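Local coordinates for protein Pcza361.24 (PDB 3G2M) that probably transfers a methyl group from S-adenosyl-L-methionine to a nitrogen of glycopeptide antibiotics, at residues V107-L112 against C135-G140; A91-L96 against L117-K122; R30-D35 against I227-I232; S189-E194 against R249-P254. All coordinates share one frame; numbering follows the deposited sequence. Where two conformers were deposited one is given.

Overall arrangement
Contacts 1 and 2 lie side by side in the methyltransferase domain, their centres 9 Å apart, and both border the S-adenosyl-L-methionine site, which is empty of ligand in this chain: contact 1 holds Glu111 and contact 2 holds Arg95. The two touch through the carboxylate of Glu111 and by packing. Contact 4 begins on a strand of the same sheet as contact 1, about 25 Å away between centres, and leads into the sheet of contact 3. Contacts 3 and 4, centres 18 Å apart, are joined by Gln228 N and Arg249 O, 2.8 Å apart, a probable hydrogen bond between neighbouring strands 219-234 and 244-252. Both touch the second subunit; the centres of contacts 3 and 1 are about 34 Å apart.

Contact 1 of 4, residues V107-L112 against C135-G140; sequences VTALEL and CTLVQG
With CG anti to its backbone N (chi1 -174°) and the chain extended beyond it, Gln139 carries its amide alongside the neighbouring strand to the end of segment 107-112, where NE2 gives a hydrogen bond to Leu112 O (2.8 Å). The bond is bent, its donor tilted from the carbonyl plane. Leu110, its CG also opposite the N (chi1 -178°), swings CD1 over the backbone of Gly140, 3.7 Å from Gly140 CA, while the same methyl meets Val138 CG1 at 3.9 Å. On this face Thr108 and Thr136 stand side by side, and Thr108 CG2 reaches Val138 CG2. The other face carries Ala109, whose CB touches Leu137 CD2 at 3.8 Å. Between the faces the strands run parallel and in register from Val107-Cys135 to Glu111-Gln139. Thr136 N gives to Val107 O (2.8 Å), Ala109 N to Thr136 O, Val138 N to Ala109 O and Glu111 N to Val138 O; Gly140 N meets Glu111 O (3.0 Å) from above the carbonyl plane. A water links Val107 O to Thr136 OG1. The Glu111 carboxylate is held by Gly92 N and Ser113 N, which fixes its position. Glu111 binds S-adenosyl-L-methionine; an acidic residue closing the second strand of a Rossmann-like sheet, here beside edge strand 135-139, is characteristic of class I methyltransferases, where it usually takes the ribose hydroxyls.

Contact 2 of 4, residues A91-L96 against L117-K122; sequences AGMGRL and LAAFRK
The loop 91-96 turns tightly beside helix 114-125, closed by a backbone bond from Gly94 N to Ala91 O (3.0 Å), and brings Met93 CA to 4.7 Å from Phe120 CA. Phe120 does most of the touching. Its CG is turned opposite the backbone N (chi1 -159°), which sends the ring out from the helix against the loop. Met93 O sits over the centre of one ring face, and Met93 C lies 3.6 Å from Phe120 CD1. Near the ring plane, at the edge, come Gly92 O, 3.1 Å from Phe120 CD1, and the methyl of Ala91. Gly92 O is buried here against the ring edge and has no hydrogen-bonding partner in the model. Gly94 passes close to the far end of the ring, its CA 3.8 Å from Phe120 CZ; with phi at 96° the backbone takes a course that suits a residue lacking CB. Phe120 also meets the ring of Phe98, and it packs on Ala109 and Leu137 of the sheet. This is the glycine-rich turn that follows the first strand of the Rossmann-like methyltransferase fold, in the sequence AGMGR, and its Arg95 binds S-adenosyl-L-methionine. Selenomethionine Met93 starts out away from the helix, then bends at chi3 (84°) so that Met93 CE returns to meet Ala119 CB at 3.7 Å.

Contact 3 of 4, residues R30-D35 against I227-I232; sequences RTPHAD and IQEITI
Thr31 and Thr231 meet hydroxyl to hydroxyl, Thr31 OG1 to Thr231 OG1 at 2.7 Å, in a hydrogen bond that either could donate. Thr31 OG1 lies between its backbone N and carbonyl carbon (chi1 76°), and from there it also accepts from Ala34 N at 3.2 Å, so a single oxygen caps the first turn of helix 32-40 and reaches the strand. Thr31 is thus the N-cap residue. Its methyl slides past the Glu229 side chain, Thr31 CG2 lying 3.4 Å from Glu229 CD. Glu229 is stretched out from the strand, CG opposite its N (chi1 -173°) and the chain extended beyond, so that one face of the carboxylate is covered by the Thr31 methyl; Glu229 OE2 is 3.6 Å from Thr31 CB. The charge of Glu229 is met by Arg248 of the same chain and by Arg220 of the second subunit, both in salt bridges through OE1. Thr231 also sends its methyl to the helix: Thr231 CG2 touches Ala34 CB at 4.1 Å and approaches the His33 ring obliquely at ND1, also at 4.1 Å. The imidazole of His33 goes on to meet the ring of His218 of the second subunit. The start of helix 32-40 packs on strand 219-234; its cap Thr31 touches Thr246 and Ala34 touches Val244 of neighbouring strand 244-252, while strand 219-234 pairs antiparallel with a strand of the second subunit and carries the sheet across the dimer interface.

Contact 4 of 4, residues S189-E194 against R249-P254; sequences SLAMSE and RRLLAP
Pro254 is the bump of this contact: its ring fits against the end of strand 184-191, bordered by Leu190, Met192 and the carbonyl of Ala191. Pro254 CG lies 3.8 Å from Met192 CB, the two side chains crossing at about a right angle, and Ala191 O is 3.7 Å from Pro254 CD. On another side of the ring, Leu190 sends CD1 to Pro254 CA at 3.8 Å. Leu251 makes a second bump. With its CG opposite the backbone N (chi1 -171°), Leu251 forks over the chain at 191-193, Leu251 CD1 on Ala191 CB at 3.6 Å and Leu251 CD2 on Ser193 CB at 3.9 Å. No direct hydrogen bond joins the segments; between the bumps a water donates to Ala191 O and to Leu252 O (2.6 Å), bridging two carbonyls that could not pair with each other. Ser193 OG, hydrogen-bonded to Glu226, caps helix 194-197 through Ala196 N. The touching parts (190-193 and 251-254) run 111° apart and join the end of strand 184-191 to the end of strand 244-252 and the start of helix 254-263, with Val285 of strand 284-290 and Ala196 also packing on Pro254, and His221 of the second subunit on Leu251.

Contact 1 of 4, residues V107-L112 against C135-G140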
loop_
_atom_site.group_PDB
_atom_site.type_symbol
_atom_site.label_atom_id
_atom_site.label_comp_id
_atom_site.label_asym_id
_atom_site.label_seq_id
_atom_site.Cartn_x
_atom_site.Cartn_y
_atom_site.Cartn_z
ATOM N N VAL A 107 17.127 15.522 -22.610
ATOM C CA VAL A 107 16.320 14.574 -21.826
ATOM C C VAL A 107 16.233 13.223 -22.524
ATOM O O VAL A 107 15.928 13.150 -23.717
ATOM C CB VAL A 107 14.881 15.099 -21.525
ATOM C CG1 VAL A 107 14.131 14.143 -20.576
ATOM C CG2 VAL A 107 14.916 16.490 -20.910
ATOM N N THR A 108 16.535 12.164 -21.777
ATOM C CA THR A 108 16.192 10.810 -22.185
ATOM C C THR A 108 14.878 10.477 -21.486
ATOM O O THR A 108 14.805 10.470 -20.255
ATOM C CB THR A 108 17.287 9.796 -21.818
ATOM O OG1 THR A 108 18.500 10.151 -22.490
ATOM C CG2 THR A 108 16.885 8.374 -22.232
ATOM N N ALA A 109 13.832 10.269 -22.278
ATOM C CA ALA A 109 12.509 10.008 -21.732
ATOM C C ALA A 109 12.195 8.526 -21.898
ATOM O O ALA A 109 12.186 8.012 -23.010
ATOM C CB ALA A 109 11.475 10.868 -22.421
ATOM N N LEU A 110 11.968 7.847 -20.777
ATOM C CA LEU A 110 11.719 6.408 -20.765
ATOM C C LEU A 110 10.237 6.123 -20.554
ATOM O O LEU A 110 9.632 6.641 -19.615
ATOM C CB LEU A 110 12.532 5.748 -19.642
ATOM C CG LEU A 110 12.441 4.225 -19.508
ATOM C CD1 LEU A 110 13.597 3.581 -20.255
ATOM C CD2 LEU A 110 12.443 3.786 -18.056
ATOM N N GLU A 111 9.661 5.272 -21.398
ATOM C CA GLU A 111 8.229 5.009 -21.337
ATOM C C GLU A 111 7.946 3.561 -21.732
ATOM O O GLU A 111 8.576 3.026 -22.648
ATOM C CB GLU A 111 7.476 6.015 -22.226
ATOM C CG GLU A 111 5.987 5.753 -22.464
ATOM C CD GLU A 111 5.187 5.559 -21.188
ATOM O OE1 GLU A 111 5.462 6.252 -20.188
ATOM O OE2 GLU A 111 4.279 4.703 -21.189
ATOM N N LEU A 112 7.003 2.935 -21.029
ATOM C CA LEU A 112 6.708 1.519 -21.212
ATOM C C LEU A 112 5.838 1.222 -22.434
ATOM O O LEU A 112 6.079 0.242 -23.148
ATOM C CB LEU A 112 6.045 0.951 -19.951
ATOM C CG LEU A 112 5.793 -0.564 -19.873
ATOM C CD1 LEU A 112 7.092 -1.349 -19.894
ATOM C CD2 LEU A 112 4.986 -0.897 -18.622
ATOM N N CYS A 135 15.787 15.604 -27.299
ATOM C CA CYS A 135 14.966 14.572 -26.675
ATOM C C CYS A 135 15.269 13.198 -27.260
ATOM O O CYS A 135 15.246 13.020 -28.478
ATOM C CB CYS A 135 13.480 14.897 -26.842
ATOM S SG CYS A 135 12.353 13.723 -26.037
ATOM N N THR A 136 15.554 12.237 -26.383
ATOM C CA THR A 136 15.804 10.853 -26.777
ATOM C C THR A 136 14.744 9.941 -26.167
ATOM O O THR A 136 14.653 9.822 -24.945
ATOM C CB THR A 136 17.199 10.367 -26.322
ATOM O OG1 THR A 136 18.210 11.226 -26.857
ATOM C CG2 THR A 136 17.465 8.932 -26.794
ATOM N N LEU A 137 13.949 9.298 -27.016
ATOM C CA LEU A 137 12.902 8.392 -26.541
ATOM C C LEU A 137 13.377 6.948 -26.444
ATOM O O LEU A 137 14.031 6.440 -27.352
ATOM C CB LEU A 137 11.653 8.476 -27.422
ATOM C CG LEU A 137 10.811 9.746 -27.305
ATOM C CD1 LEU A 137 9.705 9.727 -28.340
ATOM C CD2 LEU A 137 10.227 9.884 -25.913
ATOM N N VAL A 138 13.037 6.295 -25.333
ATOM C CA VAL A 138 13.458 4.912 -25.087
ATOM C C VAL A 138 12.319 4.100 -24.481
ATOM O O VAL A 138 11.667 4.553 -23.538
ATOM C CB VAL A 138 14.696 4.855 -24.132
ATOM C CG1 VAL A 138 15.098 3.410 -23.856
ATOM C CG2 VAL A 138 15.871 5.615 -24.722
ATOM N N GLN A 139 12.067 2.910 -25.022
ATOM C CA GLN A 139 11.073 2.030 -24.426
ATOM C C GLN A 139 11.678 1.290 -23.239
ATOM O O GLN A 139 12.754 0.706 -23.340
ATOM C CB GLN A 139 10.485 1.044 -25.439
ATOM C CG GLN A 139 9.344 0.219 -24.848
ATOM C CD GLN A 139 8.397 -0.351 -25.883
ATOM O OE1 GLN A 139 8.671 -0.344 -27.084
ATOM N NE2 GLN A 139 7.264 -0.856 -25.413
ATOM N N GLY A 140 10.981 1.327 -22.107
ATOM C CA GLY A 140 11.469 0.633 -20.925
ATOM C C GLY A 140 10.534 0.716 -19.743
ATOM O O GLY A 140 9.605 1.518 -19.729
HETATM O O HOH W 1 18.670 13.660 -25.476
#

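Contact 2 of 4, residues A91-L96 against L117-K122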
loop_
_atom_site.group_PDB
_atom_site.type_symbol
_atom_site.label_atom_id
_atom_site.label_comp_id
_atom_site.label_asym_id
_atom_site.label_seq_id
_atom_site.Cartn_x
_atom_site.Cartn_y
_atom_site.Cartn_z
ATOM N N ALA A 91 7.809 8.826 -18.743
ATOM C CA ALA A 91 7.587 10.182 -19.247
ATOM C C ALA A 91 6.230 10.366 -19.935
ATOM O O ALA A 91 5.803 11.499 -20.219
ATOM C CB ALA A 91 8.717 10.579 -20.187
ATOM N N GLY A 92 5.550 9.254 -20.189
ATOM C CA GLY A 92 4.254 9.285 -20.832
ATOM C C GLY A 92 4.381 9.959 -22.181
ATOM O O GLY A 92 5.166 9.526 -23.024
HETATM N N MSE A 93 3.627 11.035 -22.359
HETATM C CA MSE A 93 3.614 11.787 -23.611
HETATM C C MSE A 93 4.378 13.106 -23.567
HETATM O O MSE A 93 4.334 13.888 -24.528
HETATM C CB MSE A 93 2.182 12.084 -24.002
HETATM C CG MSE A 93 1.527 10.992 -24.763
HETATM SE SE MSE A 93 -0.115 11.783 -25.302
HETATM C CE MSE A 93 0.482 12.721 -26.903
ATOM N N GLY A 94 5.057 13.359 -22.458
ATOM C CA GLY A 94 5.854 14.565 -22.311
ATOM C C GLY A 94 5.166 15.707 -21.589
ATOM O O GLY A 94 5.490 16.869 -21.823
ATOM N N ARG A 95 4.218 15.383 -20.715
ATOM C CA ARG A 95 3.575 16.384 -19.859
ATOM C C ARG A 95 4.623 17.229 -19.120
ATOM O O ARG A 95 4.454 18.443 -18.958
ATOM C CB ARG A 95 2.625 15.704 -18.868
ATOM C CG ARG A 95 1.761 16.662 -18.039
ATOM C CD ARG A 95 1.016 15.913 -16.941
ATOM N NE ARG A 95 1.926 15.156 -16.086
ATOM C CZ ARG A 95 2.324 15.530 -14.872
ATOM N NH1 ARG A 95 1.885 16.659 -14.329
ATOM N NH2 ARG A 95 3.161 14.760 -14.191
ATOM N N LEU A 96 5.707 16.588 -18.685
ATOM C CA LEU A 96 6.841 17.306 -18.098
ATOM C C LEU A 96 8.024 17.429 -19.057
ATOM O O LEU A 96 8.820 18.363 -18.941
ATOM C CB LEU A 96 7.308 16.646 -16.792
ATOM C CG LEU A 96 6.343 16.504 -15.612
ATOM C CD1 LEU A 96 7.083 15.873 -14.430
ATOM C CD2 LEU A 96 5.720 17.828 -15.206
ATOM N N LEU A 117 4.392 6.023 -26.614
ATOM C CA LEU A 117 5.628 6.428 -27.293
ATOM C C LEU A 117 5.409 6.925 -28.714
ATOM O O LEU A 117 6.039 7.892 -29.142
ATOM C CB LEU A 117 6.637 5.284 -27.313
ATOM C CG LEU A 117 7.485 5.120 -26.057
ATOM C CD1 LEU A 117 8.212 3.805 -26.146
ATOM C CD2 LEU A 117 8.471 6.278 -25.889
ATOM N N ALA A 118 4.535 6.239 -29.448
ATOM C CA ALA A 118 4.153 6.653 -30.795
ATOM C C ALA A 118 3.549 8.053 -30.791
ATOM O O ALA A 118 3.935 8.899 -31.594
ATOM C CB ALA A 118 3.174 5.656 -31.391
ATOM N N ALA A 119 2.621 8.288 -29.862
ATOM C CA ALA A 119 1.986 9.594 -29.684
ATOM C C ALA A 119 2.979 10.668 -29.230
ATOM O O ALA A 119 2.845 11.839 -29.596
ATOM C CB ALA A 119 0.823 9.490 -28.708
ATOM N N PHE A 120 3.969 10.264 -28.434
ATOM C CA PHE A 120 5.083 11.139 -28.068
ATOM C C PHE A 120 5.899 11.533 -29.311
ATOM O O PHE A 120 6.218 12.715 -29.492
ATOM C CB PHE A 120 5.989 10.457 -27.037
ATOM C CG PHE A 120 6.845 11.412 -26.230
ATOM C CD1 PHE A 120 7.100 11.153 -24.887
ATOM C CD2 PHE A 120 7.402 12.556 -26.803
ATOM C CE1 PHE A 120 7.893 12.013 -24.131
ATOM C CE2 PHE A 120 8.191 13.427 -26.051
ATOM C CZ PHE A 120 8.438 13.151 -24.717
ATOM N N ARG A 121 6.219 10.546 -30.158
ATOM C CA ARG A 121 6.971 10.779 -31.397
ATOM C C ARG A 121 6.247 11.752 -32.322
ATOM O O ARG A 121 6.875 12.598 -32.954
ATOM C CB ARG A 121 7.229 9.467 -32.145
ATOM C CG ARG A 121 8.390 8.648 -31.610
ATOM C CD ARG A 121 8.930 7.669 -32.653
ATOM N NE ARG A 121 7.933 6.690 -33.088
ATOM C CZ ARG A 121 7.639 5.562 -32.444
ATOM N NH1 ARG A 121 8.258 5.250 -31.314
ATOM N NH2 ARG A 121 6.718 4.744 -32.934
ATOM N N LYS A 122 4.924 11.616 -32.387
ATOM C CA LYS A 122 4.059 12.481 -33.188
ATOM C C LYS A 122 4.151 13.932 -32.713
ATOM O O LYS A 122 4.242 14.850 -33.529
ATOM C CB LYS A 122 2.616 11.984 -33.099
ATOM C CG LYS A 122 1.741 12.340 -34.280
ATOM C CD LYS A 122 0.415 11.609 -34.183
ATOM C CE LYS A 122 -0.461 11.876 -35.397
ATOM N NZ LYS A 122 -1.653 10.976 -35.417
#

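Contact 3 of 4, residues R30-D35 against I227-I232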
loop_
_atom_site.group_PDB
_atom_site.type_symbol
_atom_site.label_atom_id
_atom_site.label_comp_id
_atom_site.label_asym_id
_atom_site.label_seq_id
_atom_site.Cartn_x
_atom_site.Cartn_y
_atom_site.Cartn_z
ATOM N N ARG A 30 -17.629 0.889 -7.558
ATOM C CA ARG A 30 -19.005 1.251 -7.249
ATOM C C ARG A 30 -19.077 2.095 -5.971
ATOM O O ARG A 30 -19.571 1.634 -4.937
ATOM C CB ARG A 30 -19.792 -0.049 -7.088
ATOM C CG ARG A 30 -21.279 0.039 -7.257
ATOM C CD ARG A 30 -21.884 -1.325 -6.999
ATOM N NE ARG A 30 -23.030 -1.259 -6.092
ATOM C CZ ARG A 30 -23.625 -2.324 -5.558
ATOM N NH1 ARG A 30 -23.185 -3.550 -5.836
ATOM N NH2 ARG A 30 -24.660 -2.165 -4.741
ATOM N N THR A 31 -18.594 3.335 -6.050
ATOM C CA THR A 31 -18.442 4.201 -4.872
ATOM C C THR A 31 -19.782 4.557 -4.213
ATOM O O THR A 31 -20.800 4.663 -4.901
ATOM C CB THR A 31 -17.638 5.501 -5.195
ATOM O OG1 THR A 31 -18.460 6.427 -5.915
ATOM C CG2 THR A 31 -16.388 5.187 -6.010
ATOM N N PRO A 32 -19.785 4.732 -2.872
ATOM C CA PRO A 32 -20.991 5.101 -2.134
ATOM C C PRO A 32 -21.768 6.261 -2.764
ATOM O O PRO A 32 -22.992 6.185 -2.875
ATOM C CB PRO A 32 -20.444 5.504 -0.758
ATOM C CG PRO A 32 -19.231 4.675 -0.594
ATOM C CD PRO A 32 -18.628 4.564 -1.971
ATOM N N HIS A 33 -21.066 7.316 -3.177
ATOM C CA HIS A 33 -21.716 8.464 -3.803
ATOM C C HIS A 33 -22.261 8.142 -5.203
ATOM O O HIS A 33 -23.334 8.623 -5.574
ATOM C CB HIS A 33 -20.788 9.682 -3.854
ATOM C CG HIS A 33 -21.478 10.940 -4.283
ATOM N ND1 HIS A 33 -21.636 11.288 -5.608
ATOM C CD2 HIS A 33 -22.074 11.919 -3.563
ATOM C CE1 HIS A 33 -22.295 12.432 -5.684
ATOM N NE2 HIS A 33 -22.571 12.837 -4.457
ATOM N N ALA A 34 -21.519 7.336 -5.965
ATOM C CA ALA A 34 -21.965 6.890 -7.290
ATOM C C ALA A 34 -23.256 6.078 -7.210
ATOM O O ALA A 34 -24.171 6.296 -8.002
ATOM C CB ALA A 34 -20.871 6.090 -7.996
ATOM N N ASP A 35 -23.322 5.157 -6.248
ATOM C CA ASP A 35 -24.516 4.338 -6.022
ATOM C C ASP A 35 -25.766 5.180 -5.793
ATOM O O ASP A 35 -26.809 4.928 -6.402
ATOM C CB ASP A 35 -24.311 3.394 -4.837
ATOM C CG ASP A 35 -23.363 2.258 -5.152
ATOM O OD1 ASP A 35 -22.838 2.203 -6.288
ATOM O OD2 ASP A 35 -23.142 1.416 -4.254
ATOM N N ILE A 227 -5.750 5.016 -0.387
ATOM C CA ILE A 227 -6.323 4.877 -1.718
ATOM C C ILE A 227 -7.040 6.183 -2.030
ATOM O O ILE A 227 -7.862 6.647 -1.233
ATOM C CB ILE A 227 -7.295 3.675 -1.814
ATOM C CG1 ILE A 227 -6.521 2.356 -1.712
ATOM C CG2 ILE A 227 -8.100 3.718 -3.137
ATOM C CD1 ILE A 227 -7.421 1.124 -1.624
ATOM N N GLN A 228 -6.690 6.790 -3.161
ATOM C CA GLN A 228 -7.397 7.966 -3.653
ATOM C C GLN A 228 -8.583 7.497 -4.481
ATOM O O GLN A 228 -8.419 6.807 -5.494
ATOM C CB GLN A 228 -6.492 8.855 -4.512
ATOM C CG GLN A 228 -7.179 10.144 -4.987
ATOM C CD GLN A 228 -6.560 10.715 -6.251
ATOM O OE1 GLN A 228 -6.710 10.159 -7.347
ATOM N NE2 GLN A 228 -5.871 11.842 -6.109
ATOM N N GLU A 229 -9.771 7.886 -4.041
ATOM C CA GLU A 229 -11.005 7.533 -4.720
ATOM C C GLU A 229 -11.666 8.788 -5.261
ATOM O O GLU A 229 -11.891 9.750 -4.520
ATOM C CB GLU A 229 -11.950 6.817 -3.754
ATOM C CG GLU A 229 -13.203 6.258 -4.410
ATOM C CD GLU A 229 -14.319 6.060 -3.411
ATOM O OE1 GLU A 229 -14.454 4.939 -2.881
ATOM O OE2 GLU A 229 -15.052 7.029 -3.140
ATOM N N ILE A 230 -11.952 8.783 -6.559
ATOM C CA ILE A 230 -12.662 9.891 -7.195
ATOM C C ILE A 230 -13.988 9.431 -7.795
ATOM O O ILE A 230 -14.101 8.305 -8.291
ATOM C CB ILE A 230 -11.804 10.603 -8.283
ATOM C CG1 ILE A 230 -11.437 9.632 -9.413
ATOM C CG2 ILE A 230 -10.559 11.228 -7.642
ATOM C CD1 ILE A 230 -10.940 10.287 -10.696
ATOM N N THR A 231 -14.988 10.300 -7.699
ATOM C CA THR A 231 -16.272 10.128 -8.363
ATOM C C THR A 231 -16.549 11.429 -9.107
ATOM O O THR A 231 -16.673 12.488 -8.484
ATOM C CB THR A 231 -17.424 9.862 -7.353
ATOM O OG1 THR A 231 -17.132 8.701 -6.564
ATOM C CG2 THR A 231 -18.760 9.659 -8.086
ATOM N N ILE A 232 -16.631 11.345 -10.434
ATOM C CA ILE A 232 -16.914 12.510 -11.279
ATOM C C ILE A 232 -18.229 12.329 -12.033
ATOM O O ILE A 232 -18.498 11.265 -12.592
ATOM C CB ILE A 232 -15.778 12.790 -12.304
ATOM C CG1 ILE A 232 -14.404 12.721 -11.628
ATOM C CG2 ILE A 232 -15.983 14.157 -12.980
ATOM C CD1 ILE A 232 -13.228 12.660 -12.594
#

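Contact 4 of 4, residues S189-E194 against R249-P254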
loop_
_atom_site.group_PDB
_atom_site.type_symbol
_atom_site.label_atom_id
_atom_site.label_comp_id
_atom_site.label_asym_id
_atom_site.label_seq_id
_atom_site.Cartn_x
_atom_site.Cartn_y
_atom_site.Cartn_z
ATOM N N SER A 189 8.656 13.873 -7.362
ATOM C CA SER A 189 7.495 14.566 -6.822
ATOM C C SER A 189 6.552 13.519 -6.252
ATOM O O SER A 189 6.467 12.406 -6.779
ATOM C CB SER A 189 6.796 15.412 -7.879
ATOM O OG SER A 189 6.175 14.607 -8.862
ATOM N N LEU A 190 5.868 13.869 -5.164
ATOM C CA LEU A 190 4.962 12.951 -4.478
ATOM C C LEU A 190 3.766 13.725 -3.967
ATOM O O LEU A 190 3.933 14.666 -3.191
ATOM C CB LEU A 190 5.659 12.274 -3.285
ATOM C CG LEU A 190 6.929 11.446 -3.563
ATOM C CD1 LEU A 190 7.705 11.167 -2.283
ATOM C CD2 LEU A 190 6.600 10.155 -4.281
ATOM N N ALA A 191 2.574 13.320 -4.393
ATOM C CA ALA A 191 1.330 13.907 -3.892
ATOM C C ALA A 191 1.184 13.667 -2.387
ATOM O O ALA A 191 1.504 12.581 -1.892
ATOM C CB ALA A 191 0.139 13.345 -4.643
HETATM N N MSE A 192 0.696 14.689 -1.681
HETATM C CA MSE A 192 0.620 14.699 -0.221
HETATM C C MSE A 192 -0.818 14.974 0.213
HETATM O O MSE A 192 -1.318 16.090 0.059
HETATM C CB MSE A 192 1.580 15.752 0.371
HETATM C CG MSE A 192 1.573 15.879 1.916
HETATM SE SE MSE A 192 2.768 17.295 2.630
HETATM C CE MSE A 192 1.856 18.843 1.890
ATOM N N SER A 193 -1.471 13.946 0.751
ATOM C CA SER A 193 -2.854 14.051 1.222
ATOM C C SER A 193 -2.932 14.866 2.504
ATOM O O SER A 193 -1.907 15.154 3.128
ATOM C CB SER A 193 -3.424 12.662 1.494
ATOM O OG SER A 193 -2.802 12.090 2.632
ATOM N N GLU A 194 -4.152 15.219 2.904
ATOM C CA GLU A 194 -4.361 15.899 4.181
ATOM C C GLU A 194 -3.828 15.062 5.350
ATOM O O GLU A 194 -3.149 15.595 6.222
ATOM C CB GLU A 194 -5.836 16.260 4.390
ATOM C CG GLU A 194 -6.048 17.317 5.468
ATOM C CD GLU A 194 -7.513 17.619 5.755
ATOM O OE1 GLU A 194 -8.377 17.374 4.879
ATOM O OE2 GLU A 194 -7.797 18.111 6.870
ATOM N N ARG A 249 -6.949 4.600 -6.865
ATOM C CA ARG A 249 -5.512 4.472 -7.099
ATOM C C ARG A 249 -4.708 4.622 -5.822
ATOM O O ARG A 249 -5.167 5.227 -4.850
ATOM C CB ARG A 249 -5.020 5.456 -8.165
ATOM C CG ARG A 249 -5.171 6.936 -7.823
ATOM C CD ARG A 249 -4.434 7.813 -8.854
ATOM N N ARG A 250 -3.510 4.054 -5.848
ATOM C CA ARG A 250 -2.586 4.110 -4.732
ATOM C C ARG A 250 -2.178 5.550 -4.473
ATOM O O ARG A 250 -1.910 6.302 -5.413
ATOM C CB ARG A 250 -1.343 3.280 -5.062
ATOM C CG ARG A 250 -0.228 3.337 -4.023
ATOM C CD ARG A 250 0.977 2.512 -4.467
ATOM N NE ARG A 250 0.690 1.078 -4.493
ATOM C CZ ARG A 250 0.390 0.374 -5.584
ATOM N NH1 ARG A 250 0.316 0.952 -6.777
ATOM N NH2 ARG A 250 0.166 -0.929 -5.476
ATOM N N LEU A 251 -2.147 5.929 -3.198
ATOM C CA LEU A 251 -1.559 7.202 -2.801
ATOM C C LEU A 251 -0.641 6.988 -1.612
ATOM O O LEU A 251 -1.098 6.781 -0.487
ATOM C CB LEU A 251 -2.629 8.268 -2.499
ATOM C CG LEU A 251 -2.109 9.702 -2.291
ATOM C CD1 LEU A 251 -1.458 10.250 -3.559
ATOM C CD2 LEU A 251 -3.211 10.629 -1.841
ATOM N N LEU A 252 0.660 7.029 -1.877
ATOM C CA LEU A 252 1.646 6.859 -0.833
ATOM C C LEU A 252 1.894 8.188 -0.128
ATOM O O LEU A 252 1.906 9.262 -0.761
ATOM C CB LEU A 252 2.960 6.320 -1.416
ATOM C CG LEU A 252 2.942 4.926 -2.053
ATOM C CD1 LEU A 252 4.022 4.806 -3.128
ATOM C CD2 LEU A 252 3.095 3.851 -0.991
ATOM N N ALA A 253 2.086 8.114 1.183
ATOM C CA ALA A 253 2.544 9.264 1.949
ATOM C C ALA A 253 3.983 9.571 1.528
ATOM O O ALA A 253 4.784 8.649 1.400
ATOM C CB ALA A 253 2.467 8.953 3.454
ATOM N N PRO A 254 4.315 10.860 1.266
ATOM C CA PRO A 254 5.708 11.212 0.943
ATOM C C PRO A 254 6.734 10.660 1.938
ATOM O O PRO A 254 7.800 10.201 1.526
ATOM C CB PRO A 254 5.694 12.751 0.967
ATOM C CG PRO A 254 4.283 13.089 0.554
ATOM C CD PRO A 254 3.427 12.039 1.211
HETATM O O HOH W 2 2.446 10.069 -3.207
#